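Local coordinates for protein intimin (Escherichia coli, PDB 6TPL) that probably serves as a bacterial surface adhesin, its tandem Ig-like domains forming part of the extended passenger that projects from the cell, at residues V30-G34 / V35-N39; K129-G133 / D134-S138. All blocks are in the same frame, centred on the assembly; numbering follows the deposited sequence.

Contact 1 (V30-G34 / V35-N39); sequences VKKNG and VAQAN
V30 meets Q37 twice: its O accepts the backbone N of Q37 at 3.0 Å, and its CG1, anti to the backbone N (chi1 -179°), lies 4.0 Å from CB of Q37, the two side chains crossing at about a right angle. K31 pairs with A36 without hydrogen bonds, and its CA comes within 3.1 Å of V35 O in a CA-H...O contact while the lysine chain runs away from the turn. At K32 the backbone pairs in both directions with V35, N to O and O to N, closing a type I' turn over N33 and G34, both at positive phi. V35 O is gripped again by NE2 of Q37 (3.1 Å, N-H...O angle 167°), which lies above the carbonyl plane with the oxygen in its own amide plane. The bend at chi2 (-67°) brings the Q37 amide against K32, with NE2 of Q37 3.6 Å from CB of K32. An alanine in place of Q37 would probably leave V35 O with one donor fewer and uncover the root of K32. Beyond the turn, strand 24-32 pairs with strands 5-11 and 65-71, and the side chains of V30 and Q37 both touch V4.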
ATOM      1  N   VAL A  30      -0.247  11.065  15.757  1.00 13.99           N
ATOM      2  CA  VAL A  30       0.162  12.460  15.677  1.00 14.20           C
ATOM      3  C   VAL A  30       1.092  12.744  16.843  1.00 14.04           C
ATOM      4  O   VAL A  30       0.746  12.471  17.996  1.00 14.46           O
ATOM      5  CB  VAL A  30      -1.049  13.409  15.706  1.00 15.31           C
ATOM      6  CG1 VAL A  30      -0.598  14.857  15.602  1.00 24.20           C
ATOM      7  CG2 VAL A  30      -2.026  13.057  14.593  1.00 15.55           C
ATOM      8  N   LYS A  31       2.267  13.286  16.539  1.00 13.52           N
ATOM      9  CA  LYS A  31       3.264  13.612  17.547  1.00 13.37           C
ATOM     10  C   LYS A  31       3.849  14.990  17.265  1.00 13.55           C
ATOM     11  O   LYS A  31       3.787  15.501  16.144  1.00 13.52           O
ATOM     12  CB  LYS A  31       4.393  12.569  17.582  1.00 12.98           C
ATOM     13  CG  LYS A  31       3.929  11.136  17.807  1.00 16.22           C
ATOM     14  CD  LYS A  31       5.113  10.186  17.954  1.00 19.36           C
ATOM     15  CE  LYS A  31       4.652   8.760  18.227  1.00 23.53           C
ATOM     16  NZ  LYS A  31       5.776   7.785  18.163  1.00 25.64           N
ATOM     17  N   LYS A  32       4.386  15.599  18.320  1.00 14.80           N
ATOM     18  CA  LYS A  32       5.260  16.759  18.216  1.00 14.49           C
ATOM     19  C   LYS A  32       6.520  16.422  18.995  1.00 17.86           C
ATOM     20  O   LYS A  32       6.448  16.149  20.199  1.00 15.51           O
ATOM     21  CB  LYS A  32       4.604  18.025  18.772  1.00 18.07           C
ATOM     22  CG  LYS A  32       5.466  19.280  18.588  1.00 22.90           C
ATOM     23  CD  LYS A  32       4.744  20.541  19.050  1.00 27.14           C
ATOM     24  CE  LYS A  32       4.553  20.565  20.561  1.00 36.18           C
ATOM     25  NZ  LYS A  32       3.925  21.835  21.024  1.00 40.86           N
ATOM     26  N   ASN A  33       7.665  16.405  18.312  1.00 18.33           N
ATOM     27  CA  ASN A  33       8.932  16.038  18.945  1.00 20.05           C
ATOM     28  C   ASN A  33       8.810  14.697  19.661  1.00 22.13           C
ATOM     29  O   ASN A  33       9.330  14.499  20.764  1.00 22.43           O
ATOM     30  CB  ASN A  33       9.395  17.129  19.909  1.00 23.04           C
ATOM     31  CG  ASN A  33       9.572  18.470  19.230  1.00 25.21           C
ATOM     32  OD1 ASN A  33       9.981  18.544  18.072  1.00 30.05           O
ATOM     33  ND2 ASN A  33       9.261  19.543  19.949  1.00 24.42           N
ATOM     34  N   GLY A  34       8.100  13.765  19.027  1.00 13.68           N
ATOM     35  CA  GLY A  34       7.955  12.432  19.559  1.00 11.41           C
ATOM     36  C   GLY A  34       6.894  12.270  20.622  1.00 12.11           C
ATOM     37  O   GLY A  34       6.657  11.140  21.061  1.00 12.00           O
ATOM     38  N   VAL A  35       6.240  13.350  21.042  1.00 12.90           N
ATOM     39  CA  VAL A  35       5.246  13.305  22.110  1.00 13.73           C
ATOM     40  C   VAL A  35       3.855  13.264  21.494  1.00 14.18           C
ATOM     41  O   VAL A  35       3.525  14.079  20.625  1.00 14.36           O
ATOM     42  CB  VAL A  35       5.393  14.508  23.057  1.00 14.51           C
ATOM     43  CG1 VAL A  35       4.325  14.457  24.138  1.00 15.49           C
ATOM     44  CG2 VAL A  35       6.785  14.528  23.671  1.00 14.11           C
ATOM     45  N   ALA A  36       3.042  12.314  21.947  1.00 14.44           N
ATOM     46  CA  ALA A  36       1.675  12.192  21.465  1.00 14.98           C
ATOM     47  C   ALA A  36       0.929  13.509  21.632  1.00 15.99           C
ATOM     48  O   ALA A  36       1.104  14.223  22.625  1.00 16.58           O
ATOM     49  CB  ALA A  36       0.956  11.073  22.220  1.00 15.31           C
ATOM     50  N   GLN A  37       0.093  13.829  20.646  1.00 16.26           N
ATOM     51  CA  GLN A  37      -0.690  15.058  20.637  1.00 17.30           C
ATOM     52  C   GLN A  37      -2.168  14.701  20.648  1.00 27.91           C
ATOM     53  O   GLN A  37      -2.648  14.022  19.735  1.00 24.88           O
ATOM     54  CB  GLN A  37      -0.365  15.914  19.410  1.00 17.05           C
ATOM     55  CG  GLN A  37       1.083  16.338  19.310  1.00 16.31           C
ATOM     56  CD  GLN A  37       1.486  17.291  20.412  1.00 16.92           C
ATOM     57  OE1 GLN A  37       1.026  18.432  20.459  1.00 17.84           O
ATOM     58  NE2 GLN A  37       2.356  16.832  21.301  1.00 16.51           N
ATOM     59  N   ALA A  38      -2.884  15.170  21.663  1.00 19.30           N
ATOM     60  CA  ALA A  38      -4.306  14.901  21.795  1.00 20.30           C
ATOM     61  C   ALA A  38      -5.135  16.037  21.205  1.00 21.27           C
ATOM     62  O   ALA A  38      -4.692  17.184  21.106  1.00 21.48           O
ATOM     63  CB  ALA A  38      -4.681  14.686  23.263  1.00 21.15           C
ATOM     64  N   ASN A  39      -6.352  15.687  20.791  1.00 21.91           N
ATOM     65  CA  ASN A  39      -7.364  16.655  20.369  1.00 34.26           C
ATOM     66  C   ASN A  39      -6.957  17.411  19.107  1.00 30.15           C
ATOM     67  O   ASN A  39      -7.354  18.560  18.908  1.00 24.38           O
ATOM     68  CB  ASN A  39      -7.676  17.655  21.488  1.00 38.31           C
ATOM     69  CG  ASN A  39      -8.150  16.982  22.761  1.00 39.50           C
ATOM     70  OD1 ASN A  39      -8.736  15.901  22.725  1.00 38.50           O
ATOM     71  ND2 ASN A  39      -7.901  17.625  23.898  1.00 42.59           N
TER

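Contact 2 (K129-G133 / D134-S138); sequences KVMKG and DKPVS
V130 and V137 form the close-packed part of a beta hairpin with a two-residue loop, a type I' turn from K132 to K135, at the end of strand 124-132 in an Ig-like domain. Just past the short strand 135-136, V137 N donates to V130 O at 2.9 Å, and CG1 of the buried V130 meets CB of V137, the two side chains crossing obliquely. The CG2 branch of V137, anti to the carbonyl carbon, lies against the backbone N of K132 and within 3.6 Å of CB of K132. The K132-K135 pair is hydrogen-bonded both ways; the bond from K132 N to K135 O is 2.8 Å long and runs nearly along the C=O axis, whereas K135 N approaches K132 O from well above its carbonyl plane.

The turn itself is the looser, solvent-facing part. G133 and D134 both have positive phi and are exposed, and the extended chain of K135 leads outward past G133. The nearest side-chain atom of D134 is about 4 Å from a bound magnesium ion, and its OD1 also forms a long, weak ion pair with K17. M131 bridges the two zones, its side chain also touching T107 of strand 105-111. CB of M131 rests 3.2 Å from K135 O, and the bend at chi3 (73°) carries the terminal methyl to the turn, where CE of M131 lies 3.2 Å from D134 O and 4.3 Å from CD of P136.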
ATOM      1  N   LYS A 129       0.837 -11.343  -2.939  1.00 10.80           N
ATOM      2  CA  LYS A 129       0.001 -12.436  -2.465  1.00 11.56           C
ATOM      3  C   LYS A 129      -1.269 -12.491  -3.302  1.00 11.71           C
ATOM      4  O   LYS A 129      -1.832 -11.452  -3.660  1.00 11.48           O
ATOM      5  CB  LYS A 129      -0.354 -12.276  -0.987  1.00 12.20           C
ATOM      6  CG  LYS A 129      -0.824 -13.564  -0.330  1.00 13.17           C
ATOM      7  CD  LYS A 129      -1.255 -13.324   1.105  1.00 14.03           C
ATOM      8  CE  LYS A 129      -1.522 -14.628   1.839  1.00 16.00           C
ATOM      9  NZ  LYS A 129      -1.882 -14.379   3.265  1.00 20.29           N
ATOM     10  N   VAL A 130      -1.710 -13.706  -3.612  1.00 12.27           N
ATOM     11  CA  VAL A 130      -2.924 -13.944  -4.383  1.00 12.67           C
ATOM     12  C   VAL A 130      -3.863 -14.785  -3.535  1.00 13.61           C
ATOM     13  O   VAL A 130      -3.445 -15.795  -2.957  1.00 14.07           O
ATOM     14  CB  VAL A 130      -2.617 -14.654  -5.713  1.00 12.72           C
ATOM     15  CG1 VAL A 130      -3.903 -14.910  -6.470  1.00 13.38           C
ATOM     16  CG2 VAL A 130      -1.654 -13.830  -6.540  1.00 13.46           C
ATOM     17  N   MET A 131      -5.134 -14.392  -3.485  1.00 14.06           N
ATOM     18  CA  MET A 131      -6.111 -15.102  -2.675  1.00 15.10           C
ATOM     19  C   MET A 131      -7.432 -15.235  -3.422  1.00 15.75           C
ATOM     20  O   MET A 131      -7.734 -14.482  -4.351  1.00 15.49           O
ATOM     21  CB  MET A 131      -6.340 -14.395  -1.330  1.00 15.88           C
ATOM     22  CG  MET A 131      -5.058 -14.038  -0.606  1.00 14.89           C
ATOM     23  SD  MET A 131      -5.349 -13.411   1.067  1.00 15.72           S
ATOM     24  CE  MET A 131      -5.812 -14.907   1.936  1.00 17.09           C
ATOM     25  N   LYS A 132      -8.209 -16.231  -3.002  1.00 16.78           N
ATOM     26  CA  LYS A 132      -9.558 -16.480  -3.492  1.00 17.72           C
ATOM     27  C   LYS A 132     -10.319 -17.097  -2.330  1.00 18.85           C
ATOM     28  O   LYS A 132      -9.805 -18.007  -1.674  1.00 19.14           O
ATOM     29  CB  LYS A 132      -9.556 -17.418  -4.705  1.00 18.79           C
ATOM     30  CG  LYS A 132     -10.942 -17.723  -5.263  1.00 26.61           C
ATOM     31  CD  LYS A 132     -10.840 -18.507  -6.569  1.00 35.13           C
ATOM     32  CE  LYS A 132      -9.936 -19.727  -6.420  1.00 44.43           C
ATOM     33  NZ  LYS A 132      -9.884 -20.563  -7.650  1.00 51.10           N
ATOM     34  N   GLY A 133     -11.512 -16.583  -2.053  1.00 22.53           N
ATOM     35  CA  GLY A 133     -12.254 -17.048  -0.894  1.00 21.19           C
ATOM     36  C   GLY A 133     -11.533 -16.818   0.416  1.00 23.47           C
ATOM     37  O   GLY A 133     -11.726 -17.580   1.371  1.00 21.81           O
ATOM     38  N   ASP A 134     -10.705 -15.775   0.485  1.00 26.18           N
ATOM     39  CA  ASP A 134      -9.908 -15.437   1.661  1.00 31.43           C
ATOM     40  C   ASP A 134      -8.866 -16.500   1.978  1.00 29.70           C
ATOM     41  O   ASP A 134      -8.335 -16.543   3.094  1.00 20.08           O
ATOM     42  CB  ASP A 134     -10.796 -15.191   2.885  1.00 35.34           C
ATOM     43  CG  ASP A 134     -10.941 -13.717   3.206  1.00 36.04           C
ATOM     44  OD1 ASP A 134     -12.048 -13.166   3.032  1.00 36.42           O
ATOM     45  OD2 ASP A 134      -9.937 -13.103   3.623  1.00 33.74           O
ATOM     46  N   LYS A 135      -8.560 -17.360   1.014  1.00 19.22           N
ATOM     47  CA  LYS A 135      -7.491 -18.331   1.149  1.00 19.20           C
ATOM     48  C   LYS A 135      -6.416 -18.071   0.102  1.00 17.89           C
ATOM     49  O   LYS A 135      -6.719 -17.580  -0.988  1.00 17.26           O
ATOM     50  CB  LYS A 135      -8.027 -19.758   0.986  1.00 21.63           C
ATOM     51  CG  LYS A 135      -9.064 -20.152   2.023  1.00 24.13           C
ATOM     52  CD  LYS A 135      -9.671 -21.503   1.694  1.00 24.17           C
ATOM     53  CE  LYS A 135     -10.796 -21.847   2.645  1.00 24.50           C
ATOM     54  NZ  LYS A 135     -11.620 -22.971   2.138  1.00 25.57           N
ATOM     55  N   PRO A 136      -5.156 -18.398   0.389  1.00 17.66           N
ATOM     56  CA  PRO A 136      -4.107 -18.204  -0.617  1.00 16.60           C
ATOM     57  C   PRO A 136      -4.273 -19.153  -1.798  1.00 16.80           C
ATOM     58  O   PRO A 136      -4.760 -20.278  -1.662  1.00 17.85           O
ATOM     59  CB  PRO A 136      -2.812 -18.491   0.153  1.00 36.35           C
ATOM     60  CG  PRO A 136      -3.230 -19.450   1.246  1.00 38.98           C
ATOM     61  CD  PRO A 136      -4.651 -19.055   1.613  1.00 39.10           C
ATOM     62  N   VAL A 137      -3.864 -18.683  -2.973  1.00 15.98           N
ATOM     63  CA  VAL A 137      -3.949 -19.454  -4.208  1.00 17.13           C
ATOM     64  C   VAL A 137      -2.537 -19.831  -4.632  1.00 18.26           C
ATOM     65  O   VAL A 137      -1.678 -18.957  -4.802  1.00 16.16           O
ATOM     66  CB  VAL A 137      -4.656 -18.667  -5.323  1.00 18.44           C
ATOM     67  CG1 VAL A 137      -4.735 -19.517  -6.584  1.00 19.21           C
ATOM     68  CG2 VAL A 137      -6.042 -18.220  -4.882  1.00 23.23           C
ATOM     69  N   SER A 138      -2.303 -21.123  -4.823  1.00 16.96           N
ATOM     70  CA  SER A 138      -1.018 -21.600  -5.304  1.00 17.06           C
ATOM     71  C   SER A 138      -1.018 -21.715  -6.825  1.00 17.13           C
ATOM     72  O   SER A 138      -2.060 -21.861  -7.465  1.00 17.53           O
ATOM     73  CB  SER A 138      -0.685 -22.958  -4.681  1.00 20.12           C
ATOM     74  OG  SER A 138      -1.633 -23.936  -5.058  1.00 25.67           O
TER

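From the N terminus, the chain runs up strand 24-32 and reverses in contact 1, then continues through the rest of the first Ig-like domain before contact 2 performs the same reversal at the end of strand 124-132 in the second. The two hairpins are in series, neither nested nor crossing, and each closes a loop of two residues. Their centres are 39 Å apart, on opposite sides of the chain's centre, and they do not touch. Each joins a long strand to a two-residue strand, at 35-36 and 135-136, in an antiparallel sheet, so the equivalent corner is built alike in both domains, with Q37 and V137 in matching places, each following its short strand and pairing with V30 or V130.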